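Local structure of endonuclease 8-like 3 (Homo sapiens, 7JL5) at residues P8-H13 against A35-R40; I18-G23 against R31-C36; L52-C57 against N78-P83; F56-K61 against C90-W95. The protein belongs to the endonuclease 8-like (Nei-like) family, and the part described here consists of two GRF zinc fingers, each built round one zinc ion. All coordinates share one frame; numbering follows the deposited sequence.

Interaction 1: residues P8-H13 against A35-R40; sequences PRCSKH and ACPLPR. With ZN (zinc ion), chain C.
Cys10, His13 and Cys36 meet at a single zinc ion, which does most of the joining between the loop 8-13 and the segment 35-40. The metal bonds come first. Zinc lies 2.3 Å from Cys10 SG and equally far from His13 ND1, while Cys36 SG binds it at 2.4 Å; Cys44 supplies the fourth ligand. The two sulfurs reach the metal differently. SG of Cys10 sits between its own backbone N and carbonyl carbon (chi1 51°), whereas SG of Cys36 stands anti to N (chi1 -171°), and they end 3.9 Å apart, SG to SG, bridged by the metal without a disulfide. Aromatic contacts form the second group. Leu38 comes down over one face of the His13 imidazole with its CD1 methyl, 3.7 Å from the ring centroid and 26° off the normal, a CH-pi contact displaced toward the ring's rim. Cys36 SG takes the edge of the same ring, near its plane, at 3.6 Å from His13 ND1, a closeness that follows from sharing the metal. Apolar packing is slight: Pro37 CD rests 4.2 Å from Cys10 SG, and the proline is poorly ordered. Outside the contact, Leu38 O accepts a hydrogen bond from Gln43 NE2. No hydrogen bond crosses between the two segments. The site is thus a structural-type zinc centre of a GRF finger, with three cysteines and one histidine, in which coordination, more than side-chain packing, joins these two segments; three thiolates would leave net negative charge, and the hydrogen bond that Cys36 SG accepts would probably offset part of it.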
loop_
_atom_site.group_PDB
_atom_site.type_symbol
_atom_site.label_atom_id
_atom_site.label_comp_id
_atom_site.label_asym_id
_atom_site.label_seq_id
_atom_site.Cartn_x
_atom_site.Cartn_y
_atom_site.Cartn_z
ATOM N N PRO A 8 -6.320 8.870 4.359
ATOM C CA PRO A 8 -5.935 10.245 4.009
ATOM C C PRO A 8 -6.617 10.754 2.743
ATOM O O PRO A 8 -7.104 9.961 1.938
ATOM C CB PRO A 8 -4.417 10.145 3.808
ATOM C CG PRO A 8 -4.172 8.712 3.455
ATOM C CD PRO A 8 -5.199 7.922 4.223
ATOM N N ARG A 9 -6.643 12.074 2.579
ATOM C CA ARG A 9 -7.296 12.726 1.454
ATOM C C ARG A 9 -6.348 13.748 0.851
ATOM O O ARG A 9 -5.597 14.407 1.577
ATOM C CB ARG A 9 -8.588 13.420 1.897
ATOM C CG ARG A 9 -9.473 12.569 2.789
ATOM C CD ARG A 9 -10.566 13.400 3.439
ATOM N NE ARG A 9 -11.584 12.560 4.059
ATOM C CZ ARG A 9 -12.680 12.140 3.436
ATOM N NH1 ARG A 9 -12.897 12.487 2.176
ATOM N NH2 ARG A 9 -13.558 11.377 4.072
ATOM N N CYS A 10 -6.377 13.881 -0.473
ATOM C CA CYS A 10 -5.616 14.952 -1.091
ATOM C C CYS A 10 -6.103 16.300 -0.557
ATOM O O CYS A 10 -7.153 16.405 0.082
ATOM C CB CYS A 10 -5.720 14.883 -2.616
ATOM S SG CYS A 10 -7.394 14.760 -3.281
ATOM N N SER A 11 -5.310 17.339 -0.808
ATOM C CA SER A 11 -5.590 18.654 -0.243
ATOM C C SER A 11 -6.464 19.499 -1.162
ATOM O O SER A 11 -7.448 20.094 -0.710
ATOM C CB SER A 11 -4.275 19.377 0.059
ATOM O OG SER A 11 -3.288 19.049 -0.901
ATOM N N LYS A 12 -6.116 19.568 -2.449
ATOM C CA LYS A 12 -6.932 20.319 -3.397
ATOM C C LYS A 12 -8.384 19.860 -3.343
ATOM O O LYS A 12 -9.301 20.671 -3.171
ATOM C CB LYS A 12 -6.367 20.162 -4.810
ATOM N N HIS A 13 -8.610 18.561 -3.494
ATOM C CA HIS A 13 -9.917 17.955 -3.301
ATOM C C HIS A 13 -9.894 17.191 -1.987
ATOM O O HIS A 13 -8.900 16.536 -1.660
ATOM C CB HIS A 13 -10.268 17.011 -4.450
ATOM C CG HIS A 13 -9.610 17.369 -5.747
ATOM N ND1 HIS A 13 -8.742 16.522 -6.397
ATOM C CD2 HIS A 13 -9.687 18.487 -6.510
ATOM C CE1 HIS A 13 -8.314 17.098 -7.507
ATOM N NE2 HIS A 13 -8.873 18.290 -7.598
ATOM N N ALA A 35 -2.558 8.368 -3.446
ATOM C CA ALA A 35 -2.625 9.320 -4.542
ATOM C C ALA A 35 -4.070 9.751 -4.747
ATOM O O ALA A 35 -5.006 9.154 -4.204
ATOM C CB ALA A 35 -2.060 8.723 -5.838
ATOM N N CYS A 36 -4.240 10.794 -5.554
ATOM C CA CYS A 36 -5.562 11.344 -5.807
ATOM C C CYS A 36 -6.474 10.276 -6.410
ATOM O O CYS A 36 -6.029 9.474 -7.241
ATOM C CB CYS A 36 -5.458 12.546 -6.749
ATOM S SG CYS A 36 -6.980 13.490 -6.964
ATOM N N PRO A 37 -7.750 10.236 -6.018
ATOM C CA PRO A 37 -8.652 9.186 -6.510
ATOM C C PRO A 37 -9.394 9.501 -7.801
ATOM O O PRO A 37 -10.075 8.609 -8.324
ATOM C CB PRO A 37 -9.653 9.046 -5.350
ATOM C CG PRO A 37 -9.760 10.447 -4.817
ATOM C CD PRO A 37 -8.371 11.047 -4.952
ATOM N N LEU A 38 -9.292 10.716 -8.322
ATOM C CA LEU A 38 -10.061 11.114 -9.491
ATOM C C LEU A 38 -9.446 10.536 -10.759
ATOM O O LEU A 38 -8.346 9.981 -10.739
ATOM C CB LEU A 38 -10.129 12.637 -9.564
ATOM C CG LEU A 38 -10.640 13.338 -8.304
ATOM C CD1 LEU A 38 -10.822 14.829 -8.551
ATOM C CD2 LEU A 38 -11.939 12.706 -7.825
ATOM N N PRO A 39 -10.148 10.638 -11.889
ATOM C CA PRO A 39 -9.571 10.178 -13.157
ATOM C C PRO A 39 -8.235 10.850 -13.433
ATOM O O PRO A 39 -7.886 11.870 -12.835
ATOM C CB PRO A 39 -10.625 10.582 -14.195
ATOM C CG PRO A 39 -11.901 10.637 -13.427
ATOM C CD PRO A 39 -11.530 11.121 -12.054
ATOM N N ARG A 40 -7.481 10.257 -14.364
ATOM C CA ARG A 40 -6.157 10.779 -14.691
ATOM C C ARG A 40 -6.194 12.275 -14.971
ATOM O O ARG A 40 -5.236 12.990 -14.655
ATOM C CB ARG A 40 -5.576 10.027 -15.890
HETATM ZN ZN ZN C . -7.039 15.367 -5.445
#

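Interaction 2: residues I18-G23 against R31-C36; sequences ILRVVG and RQFYAC. With ZN (zinc ion), chain C.
Arg20 and Phe33 form a hydrogen-bonded antiparallel pair in the hairpin of strands 18-21 and 32-35, with their side chains on the same face. Followed outward, Arg20 begins with CB over the Phe33 ring, 3.9 Å from its centroid, in a CH-pi contact. The chain then bends at chi2 and chi3, which carries Arg20 NE back along the neighbouring strand to 4.1 Å from Ala35 CB. Through its NE end, one face of the guanidinium looks onto Phe33 CZ, offset toward the rim, the two planes being 55° apart, too inclined for a parallel stack. Val22 CG2 reaches the same phenyl at Phe33 CE1, 3.6 Å away, and Phe47 of the third strand stacks on it. On the other face Leu19 divides its branches: CD1 packs on Tyr34 CE1 at 3.6 Å, and CD2 lies against the Gln32 amide, whose NE2 is hydrogen-bonded to Met65 O. The backbone bonds that pair Ile18 with Ala35 and Arg20 with Phe33 are all 2.9 Å from N to O, and a further bond runs from Val22 N to Arg31 O. Regular backbone pairing therefore sets the hairpin's register, while the aliphatic part of a charged side chain covers an aromatic face; Cys36, just past the end of strand 32-35, is a zinc ligand.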
loop_
_atom_site.group_PDB
_atom_site.type_symbol
_atom_site.label_atom_id
_atom_site.label_comp_id
_atom_site.label_asym_id
_atom_site.label_seq_id
_atom_site.Cartn_x
_atom_site.Cartn_y
_atom_site.Cartn_z
ATOM N N ILE A 18 -6.550 6.856 -3.267
ATOM C CA ILE A 18 -6.383 5.464 -3.651
ATOM C C ILE A 18 -4.963 5.035 -3.302
ATOM O O ILE A 18 -4.050 5.858 -3.171
ATOM C CB ILE A 18 -6.672 5.229 -5.148
ATOM C CG1 ILE A 18 -5.795 6.141 -6.008
ATOM C CG2 ILE A 18 -8.146 5.440 -5.442
ATOM C CD1 ILE A 18 -5.799 5.783 -7.478
ATOM N N LEU A 19 -4.774 3.726 -3.163
ATOM C CA LEU A 19 -3.472 3.138 -2.868
ATOM C C LEU A 19 -2.893 2.590 -4.166
ATOM O O LEU A 19 -3.345 1.553 -4.664
ATOM C CB LEU A 19 -3.599 2.035 -1.820
ATOM C CG LEU A 19 -2.285 1.471 -1.278
ATOM C CD1 LEU A 19 -1.664 2.446 -0.288
ATOM C CD2 LEU A 19 -2.492 0.101 -0.642
ATOM N N ARG A 20 -1.903 3.281 -4.717
ATOM C CA ARG A 20 -1.234 2.843 -5.931
ATOM C C ARG A 20 0.113 2.216 -5.593
ATOM O O ARG A 20 0.662 2.408 -4.505
ATOM C CB ARG A 20 -1.044 4.011 -6.902
ATOM C CG ARG A 20 -2.305 4.385 -7.665
ATOM C CD ARG A 20 -1.977 4.843 -9.077
ATOM N NE ARG A 20 -1.769 6.285 -9.167
ATOM C CZ ARG A 20 -1.164 6.888 -10.186
ATOM N NH1 ARG A 20 -0.693 6.172 -11.197
ATOM N NH2 ARG A 20 -1.022 8.207 -10.190
ATOM N N VAL A 21 0.638 1.449 -6.544
ATOM C CA VAL A 21 1.920 0.773 -6.409
ATOM C C VAL A 21 2.852 1.304 -7.484
ATOM O O VAL A 21 2.474 1.370 -8.662
ATOM C CB VAL A 21 1.771 -0.755 -6.523
ATOM C CG1 VAL A 21 3.117 -1.401 -6.815
ATOM C CG2 VAL A 21 1.172 -1.325 -5.247
ATOM N N VAL A 22 4.067 1.677 -7.088
ATOM C CA VAL A 22 5.051 2.169 -8.043
ATOM C C VAL A 22 5.419 1.052 -9.011
ATOM O O VAL A 22 6.273 0.207 -8.713
ATOM C CB VAL A 22 6.303 2.714 -7.335
ATOM C CG1 VAL A 22 7.463 2.812 -8.316
ATOM C CG2 VAL A 22 6.008 4.070 -6.715
ATOM N N GLY A 23 4.782 1.043 -10.179
ATOM C CA GLY A 23 5.125 0.094 -11.219
ATOM C C GLY A 23 6.226 0.609 -12.121
ATOM O O GLY A 23 5.962 1.104 -13.221
ATOM N N ARG A 31 6.560 -0.299 -3.869
ATOM C CA ARG A 31 6.218 0.516 -2.711
ATOM C C ARG A 31 4.886 1.216 -2.944
ATOM O O ARG A 31 4.658 1.809 -4.004
ATOM C CB ARG A 31 7.314 1.540 -2.429
ATOM C CG ARG A 31 7.142 2.247 -1.091
ATOM C CD ARG A 31 8.290 3.199 -0.795
ATOM N NE ARG A 31 8.124 3.861 0.497
ATOM C CZ ARG A 31 8.854 4.892 0.911
ATOM N NH1 ARG A 31 9.805 5.389 0.131
ATOM N NH2 ARG A 31 8.630 5.430 2.102
ATOM N N GLN A 32 4.010 1.151 -1.950
ATOM C CA GLN A 32 2.657 1.673 -2.068
ATOM C C GLN A 32 2.602 3.128 -1.622
ATOM O O GLN A 32 3.340 3.556 -0.730
ATOM C CB GLN A 32 1.693 0.832 -1.231
ATOM C CG GLN A 32 1.887 -0.668 -1.392
ATOM C CD GLN A 32 1.105 -1.472 -0.372
ATOM O OE1 GLN A 32 1.338 -1.365 0.832
ATOM N NE2 GLN A 32 0.171 -2.283 -0.850
ATOM N N PHE A 33 1.711 3.888 -2.254
ATOM C CA PHE A 33 1.567 5.302 -1.947
ATOM C C PHE A 33 0.130 5.741 -2.186
ATOM O O PHE A 33 -0.524 5.277 -3.123
ATOM C CB PHE A 33 2.523 6.154 -2.792
ATOM C CG PHE A 33 2.255 6.082 -4.268
ATOM C CD1 PHE A 33 2.798 5.063 -5.034
ATOM C CD2 PHE A 33 1.459 7.029 -4.889
ATOM C CE1 PHE A 33 2.551 4.993 -6.391
ATOM C CE2 PHE A 33 1.209 6.964 -6.248
ATOM C CZ PHE A 33 1.756 5.944 -6.999
ATOM N N TYR A 34 -0.350 6.636 -1.327
ATOM C CA TYR A 34 -1.653 7.251 -1.510
ATOM C C TYR A 34 -1.571 8.359 -2.550
ATOM O O TYR A 34 -0.649 9.188 -2.532
ATOM C CB TYR A 34 -2.169 7.821 -0.191
ATOM C CG TYR A 34 -2.423 6.774 0.862
ATOM C CD1 TYR A 34 -3.339 5.755 0.645
ATOM C CD2 TYR A 34 -1.754 6.808 2.077
ATOM C CE1 TYR A 34 -3.579 4.795 1.605
ATOM C CE2 TYR A 34 -1.988 5.852 3.046
ATOM C CZ TYR A 34 -2.902 4.847 2.803
ATOM O OH TYR A 34 -3.140 3.889 3.763
ATOM N N ALA A 35 -2.558 8.368 -3.446
ATOM C CA ALA A 35 -2.625 9.320 -4.542
ATOM C C ALA A 35 -4.070 9.751 -4.747
ATOM O O ALA A 35 -5.006 9.154 -4.204
ATOM C CB ALA A 35 -2.060 8.723 -5.838
ATOM N N CYS A 36 -4.240 10.794 -5.554
ATOM C CA CYS A 36 -5.562 11.344 -5.807
ATOM C C CYS A 36 -6.474 10.276 -6.410
ATOM O O CYS A 36 -6.029 9.474 -7.241
ATOM C CB CYS A 36 -5.458 12.546 -6.749
ATOM S SG CYS A 36 -6.980 13.490 -6.964
HETATM ZN ZN ZN C . -7.039 15.367 -5.445
#

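Interaction 3: residues L52-C57 against N78-P83; sequences LSFPFC and NFFVCP. With ZN (zinc ion), chain D.
The backbone through Phe54-Cys57 approaches that of Phe80-Pro83 at an angle, their end-to-end directions 63° apart, and comes nearest where the CA atoms of Cys57 and Cys82 are 5.5 Å from each other. Phe80 carries the apolar half of the contact. Its edge points at the face of Phe54 in an edge-to-face pair, with Phe80 CE1 over the middle of that ring, centroids 4.7 Å apart and planes at 59°. Its own face is covered by Pro55, whose CD lies 3.5 Å from the Phe80 centroid and almost on the ring normal, a CH-pi contact. The phenyl is thus gripped both at an edge and on a face. Farther along, Cys57 SG binds the zinc ion at 2.4 Å and Cys82 SG at 2.3 Å; His59 and Cys90 complete the site. SG of Cys82 stands anti to its backbone N (chi1 -175°), which turns it toward Cys57, SG to SG 3.8 Å. Pro83 CD flanks the Cys57 sulfur at 4.0 Å. An aromatic-proline cluster and a metal bridge at the two ends of the contact imply that this GRF finger joins the loop 52-57 to its middle strand through aromatic and apolar packing and metal coordination, without a hydrogen bond between the two segments.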
loop_
_atom_site.group_PDB
_atom_site.type_symbol
_atom_site.label_atom_id
_atom_site.label_comp_id
_atom_site.label_asym_id
_atom_site.label_seq_id
_atom_site.Cartn_x
_atom_site.Cartn_y
_atom_site.Cartn_z
ATOM N N LEU A 52 4.899 4.520 5.737
ATOM C CA LEU A 52 5.663 5.181 6.790
ATOM C C LEU A 52 5.242 4.739 8.185
ATOM O O LEU A 52 6.006 4.932 9.138
ATOM C CB LEU A 52 5.522 6.698 6.656
ATOM C CG LEU A 52 6.404 7.335 5.580
ATOM C CD1 LEU A 52 5.859 8.696 5.180
ATOM C CD2 LEU A 52 7.842 7.454 6.071
ATOM N N SER A 53 4.055 4.148 8.331
ATOM C CA SER A 53 3.589 3.652 9.622
ATOM C C SER A 53 3.238 2.168 9.591
ATOM O O SER A 53 2.627 1.668 10.544
ATOM C CB SER A 53 2.378 4.461 10.096
ATOM O OG SER A 53 1.871 3.954 11.319
ATOM N N PHE A 54 3.605 1.453 8.529
ATOM C CA PHE A 54 3.342 0.026 8.462
ATOM C C PHE A 54 4.276 -0.731 9.404
ATOM O O PHE A 54 5.353 -0.243 9.755
ATOM C CB PHE A 54 3.529 -0.491 7.039
ATOM C CG PHE A 54 2.427 -0.102 6.087
ATOM C CD1 PHE A 54 1.359 0.681 6.501
ATOM C CD2 PHE A 54 2.464 -0.530 4.771
ATOM C CE1 PHE A 54 0.352 1.029 5.617
ATOM C CE2 PHE A 54 1.465 -0.186 3.885
ATOM C CZ PHE A 54 0.406 0.595 4.308
ATOM N N PRO A 55 3.885 -1.929 9.830
ATOM C CA PRO A 55 4.790 -2.756 10.638
ATOM C C PRO A 55 6.006 -3.195 9.836
ATOM O O PRO A 55 6.080 -3.045 8.614
ATOM C CB PRO A 55 3.925 -3.955 11.046
ATOM C CG PRO A 55 2.789 -3.968 10.068
ATOM C CD PRO A 55 2.546 -2.534 9.702
ATOM N N PHE A 56 6.979 -3.746 10.555
ATOM C CA PHE A 56 8.179 -4.312 9.958
ATOM C C PHE A 56 8.057 -5.830 9.936
ATOM O O PHE A 56 7.679 -6.439 10.942
ATOM C CB PHE A 56 9.429 -3.899 10.737
ATOM C CG PHE A 56 9.703 -2.424 10.710
ATOM C CD1 PHE A 56 10.470 -1.866 9.700
ATOM C CD2 PHE A 56 9.197 -1.593 11.696
ATOM C CE1 PHE A 56 10.724 -0.509 9.673
ATOM C CE2 PHE A 56 9.449 -0.235 11.673
ATOM C CZ PHE A 56 10.214 0.307 10.661
ATOM N N CYS A 57 8.368 -6.435 8.792
ATOM C CA CYS A 57 8.380 -7.886 8.706
ATOM C C CYS A 57 9.614 -8.426 9.427
ATOM O O CYS A 57 10.431 -7.678 9.973
ATOM C CB CYS A 57 8.344 -8.338 7.248
ATOM S SG CYS A 57 9.904 -8.182 6.355
ATOM N N ASN A 78 -7.753 -5.458 5.763
ATOM C CA ASN A 78 -6.378 -5.283 5.323
ATOM C C ASN A 78 -5.435 -6.036 6.253
ATOM O O ASN A 78 -5.695 -6.174 7.451
ATOM C CB ASN A 78 -5.996 -3.800 5.285
ATOM C CG ASN A 78 -6.874 -2.994 4.347
ATOM O OD1 ASN A 78 -6.548 -2.812 3.175
ATOM N ND2 ASN A 78 -7.995 -2.503 4.862
ATOM N N PHE A 79 -4.338 -6.531 5.685
ATOM C CA PHE A 79 -3.305 -7.194 6.469
ATOM C C PHE A 79 -1.938 -6.835 5.903
ATOM O O PHE A 79 -1.825 -6.190 4.860
ATOM C CB PHE A 79 -3.509 -8.718 6.520
ATOM C CG PHE A 79 -3.710 -9.366 5.175
ATOM C CD1 PHE A 79 -4.959 -9.376 4.574
ATOM C CD2 PHE A 79 -2.660 -10.000 4.532
ATOM C CE1 PHE A 79 -5.150 -9.986 3.347
ATOM C CE2 PHE A 79 -2.847 -10.616 3.307
ATOM C CZ PHE A 79 -4.094 -10.607 2.713
ATOM N N PHE A 80 -0.892 -7.244 6.616
ATOM C CA PHE A 80 0.482 -6.909 6.266
ATOM C C PHE A 80 1.300 -8.179 6.080
ATOM O O PHE A 80 1.140 -9.147 6.829
ATOM C CB PHE A 80 1.122 -6.020 7.339
ATOM C CG PHE A 80 0.444 -4.690 7.506
ATOM C CD1 PHE A 80 0.663 -3.669 6.598
ATOM C CD2 PHE A 80 -0.412 -4.460 8.571
ATOM C CE1 PHE A 80 0.041 -2.446 6.748
ATOM C CE2 PHE A 80 -1.036 -3.238 8.726
ATOM C CZ PHE A 80 -0.810 -2.230 7.812
ATOM N N VAL A 81 2.179 -8.168 5.077
ATOM C CA VAL A 81 3.006 -9.322 4.743
ATOM C C VAL A 81 4.402 -8.852 4.354
ATOM O O VAL A 81 4.659 -7.660 4.176
ATOM C CB VAL A 81 2.397 -10.163 3.599
ATOM C CG1 VAL A 81 1.067 -10.759 4.024
ATOM C CG2 VAL A 81 2.231 -9.312 2.349
ATOM N N CYS A 82 5.308 -9.816 4.223
ATOM C CA CYS A 82 6.655 -9.530 3.750
ATOM C C CYS A 82 6.722 -9.138 2.272
ATOM O O CYS A 82 6.097 -9.788 1.431
ATOM C CB CYS A 82 7.522 -10.781 3.865
ATOM S SG CYS A 82 9.255 -10.560 3.441
ATOM N N PRO A 83 7.384 -8.008 1.951
ATOM C CA PRO A 83 7.344 -7.523 0.563
ATOM C C PRO A 83 8.354 -8.045 -0.447
ATOM O O PRO A 83 8.759 -7.293 -1.339
ATOM C CB PRO A 83 7.583 -6.028 0.816
ATOM C CG PRO A 83 8.675 -6.063 1.869
ATOM C CD PRO A 83 8.315 -7.247 2.775
HETATM ZN ZN ZN D . 10.278 -10.336 5.474
#

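Interaction 4: residues F56-K61 against C90-W95; sequences FCNHGK and CNFFQW. With ZN (zinc ion), chain D.
Phe92 lays one face of its ring against the backbone of Phe56 and Cys57, with Cys57 CA 4.0 Å from the ring centroid in a CH-pi contact and Phe56 O above the same ring toward its rim. CG anti to the Phe92 backbone N (chi1 174°) swings the phenyl across to this loop; Phe92 CB meets Cys57 CB at 3.8 Å. His59 and Cys90 converge on the metal: His59 ND1 binds the zinc ion at 2.2 Å and Cys90 SG at 2.4 Å. The imidazole presents its edge to Cys90, whose backbone N lies near the ring plane, 3.5 Å from His59 CE1, while the Cys90 sulfur stands oblique to the ring. The Asn58 and Asn91 side chains lie next to each other. Backbone N-H groups turn toward the thiolates. Cys90 SG accepts a hydrogen bond from Phe92 N at 3.5 Å and a weak one from Asn58 N across the contact, while His59 N bonds to Cys57 SG at 3.4 Å; such bonds probably ease the charge on the sulfurs. The type I turn from Cys57 to Gly60, closed by Gly60 N to Cys57 O, places Cys57 and His59 on one zinc, with Cys82 as the fourth ligand. The modelled chain contains no helix. The turn leads into strand 64-67, and the loop at Cys90 leads into strand 93-95, antiparallel to the middle strand 78-81: Gln94 is hydrogen-bonded to Phe80 through the backbone, and Phe93 meets the Phe79 ring, so the zinc site lies beyond one end of this three-stranded sheet.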
loop_
_atom_site.group_PDB
_atom_site.type_symbol
_atom_site.label_atom_id
_atom_site.label_comp_id
_atom_site.label_asym_id
_atom_site.label_seq_id
_atom_site.Cartn_x
_atom_site.Cartn_y
_atom_site.Cartn_z
ATOM N N PHE A 56 6.979 -3.746 10.555
ATOM C CA PHE A 56 8.179 -4.312 9.958
ATOM C C PHE A 56 8.057 -5.830 9.936
ATOM O O PHE A 56 7.679 -6.439 10.942
ATOM C CB PHE A 56 9.429 -3.899 10.737
ATOM C CG PHE A 56 9.703 -2.424 10.710
ATOM C CD1 PHE A 56 10.470 -1.866 9.700
ATOM C CD2 PHE A 56 9.197 -1.593 11.696
ATOM C CE1 PHE A 56 10.724 -0.509 9.673
ATOM C CE2 PHE A 56 9.449 -0.235 11.673
ATOM C CZ PHE A 56 10.214 0.307 10.661
ATOM N N CYS A 57 8.368 -6.435 8.792
ATOM C CA CYS A 57 8.380 -7.886 8.706
ATOM C C CYS A 57 9.614 -8.426 9.427
ATOM O O CYS A 57 10.431 -7.678 9.973
ATOM C CB CYS A 57 8.344 -8.338 7.248
ATOM S SG CYS A 57 9.904 -8.182 6.355
ATOM N N ASN A 58 9.754 -9.750 9.428
ATOM C CA ASN A 58 10.838 -10.375 10.177
ATOM C C ASN A 58 12.203 -10.158 9.541
ATOM O O ASN A 58 13.215 -10.466 10.180
ATOM C CB ASN A 58 10.552 -11.866 10.334
ATOM C CG ASN A 58 9.359 -12.134 11.232
ATOM O OD1 ASN A 58 8.384 -12.759 10.820
ATOM N ND2 ASN A 58 9.429 -11.646 12.465
ATOM N N HIS A 59 12.262 -9.639 8.315
ATOM C CA HIS A 59 13.534 -9.247 7.724
ATOM C C HIS A 59 14.028 -7.901 8.237
ATOM O O HIS A 59 15.187 -7.548 7.990
ATOM C CB HIS A 59 13.425 -9.166 6.200
ATOM C CG HIS A 59 13.436 -10.493 5.511
ATOM N ND1 HIS A 59 12.309 -11.041 4.937
ATOM C CD2 HIS A 59 14.440 -11.373 5.283
ATOM C CE1 HIS A 59 12.618 -12.205 4.391
ATOM N NE2 HIS A 59 13.904 -12.431 4.591
ATOM N N GLY A 60 13.183 -7.144 8.929
ATOM C CA GLY A 60 13.483 -5.769 9.254
ATOM C C GLY A 60 13.026 -4.769 8.217
ATOM O O GLY A 60 13.345 -3.580 8.343
ATOM N N LYS A 61 12.286 -5.209 7.205
ATOM C CA LYS A 61 11.828 -4.357 6.118
ATOM C C LYS A 61 10.366 -3.973 6.322
ATOM O O LYS A 61 9.607 -4.674 6.992
ATOM C CB LYS A 61 12.000 -5.070 4.774
ATOM C CG LYS A 61 13.453 -5.347 4.422
ATOM C CD LYS A 61 13.596 -6.243 3.201
ATOM C CE LYS A 61 15.027 -6.208 2.679
ATOM N NZ LYS A 61 15.362 -7.377 1.818
ATOM N N CYS A 90 9.506 -13.811 4.271
ATOM C CA CYS A 90 9.519 -14.315 5.637
ATOM C C CYS A 90 8.091 -14.731 5.993
ATOM O O CYS A 90 7.199 -14.762 5.140
ATOM C CB CYS A 90 10.078 -13.274 6.601
ATOM S SG CYS A 90 9.009 -11.854 6.906
ATOM N N ASN A 91 7.848 -15.037 7.264
ATOM C CA ASN A 91 6.562 -15.559 7.703
ATOM C C ASN A 91 5.704 -14.514 8.406
ATOM O O ASN A 91 4.708 -14.873 9.042
ATOM C CB ASN A 91 6.781 -16.762 8.624
ATOM C CG ASN A 91 7.448 -16.382 9.932
ATOM O OD1 ASN A 91 8.614 -15.988 9.958
ATOM N ND2 ASN A 91 6.708 -16.505 11.028
ATOM N N PHE A 92 6.054 -13.236 8.292
ATOM C CA PHE A 92 5.333 -12.190 9.006
ATOM C C PHE A 92 3.920 -12.030 8.458
ATOM O O PHE A 92 3.709 -11.993 7.242
ATOM C CB PHE A 92 6.096 -10.866 8.901
ATOM C CG PHE A 92 5.358 -9.689 9.480
ATOM C CD1 PHE A 92 5.307 -9.491 10.849
ATOM C CD2 PHE A 92 4.727 -8.774 8.653
ATOM C CE1 PHE A 92 4.631 -8.409 11.384
ATOM C CE2 PHE A 92 4.050 -7.690 9.183
ATOM C CZ PHE A 92 4.003 -7.508 10.550
ATOM N N PHE A 93 2.949 -11.944 9.367
ATOM C CA PHE A 93 1.575 -11.611 9.023
ATOM C C PHE A 93 0.973 -10.831 10.184
ATOM O O PHE A 93 1.261 -11.125 11.348
ATOM C CB PHE A 93 0.727 -12.856 8.739
ATOM C CG PHE A 93 -0.733 -12.556 8.554
ATOM C CD1 PHE A 93 -1.247 -12.293 7.295
ATOM C CD2 PHE A 93 -1.590 -12.524 9.640
ATOM C CE1 PHE A 93 -2.587 -12.012 7.125
ATOM C CE2 PHE A 93 -2.928 -12.241 9.475
ATOM C CZ PHE A 93 -3.428 -11.985 8.216
ATOM N N GLN A 94 0.131 -9.851 9.863
ATOM C CA GLN A 94 -0.480 -9.014 10.888
ATOM C C GLN A 94 -1.723 -8.347 10.321
ATOM O O GLN A 94 -1.662 -7.721 9.258
ATOM C CB GLN A 94 0.512 -7.956 11.388
ATOM C CG GLN A 94 -0.039 -7.049 12.471
ATOM C CD GLN A 94 1.007 -6.099 13.020
ATOM O OE1 GLN A 94 2.036 -6.525 13.543
ATOM N NE2 GLN A 94 0.751 -4.802 12.898
ATOM N N TRP A 95 -2.842 -8.482 11.032
ATOM C CA TRP A 95 -4.055 -7.771 10.656
ATOM C C TRP A 95 -3.881 -6.275 10.890
ATOM O O TRP A 95 -3.246 -5.850 11.860
ATOM C CB TRP A 95 -5.253 -8.279 11.459
ATOM C CG TRP A 95 -5.706 -9.660 11.095
ATOM C CD1 TRP A 95 -5.601 -10.786 11.860
ATOM C CD2 TRP A 95 -6.339 -10.062 9.875
ATOM N NE1 TRP A 95 -6.129 -11.864 11.192
ATOM C CE2 TRP A 95 -6.588 -11.446 9.969
ATOM C CE3 TRP A 95 -6.717 -9.387 8.710
ATOM C CZ2 TRP A 95 -7.198 -12.166 8.945
ATOM C CZ3 TRP A 95 -7.322 -10.103 7.695
ATOM C CH2 TRP A 95 -7.557 -11.479 7.819
HETATM ZN ZN ZN D . 10.278 -10.336 5.474
#

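In the fold
The four contacts fall into two successive GRF fingers. Interactions 1 and 2 belong to the first, with centres 11 Å apart; they share Ala35 and Cys36, and Pro8 packs on Tyr34 between them. Interactions 3 and 4 build the second round the other zinc ion, their centres only 6 Å apart, with Phe56 and Cys57 common to both. Among these contacts the fingers touch where Gln32 OE1 of interaction 2 packs on Phe54 CE2 of interaction 3, 3.3 Å away, although those centres lie 15 Å apart. The zinc-centred interactions 1 and 4 are far removed, 30 Å between centres, on opposite sides of the chain's centre, consistent with each zinc ion serving its own finger.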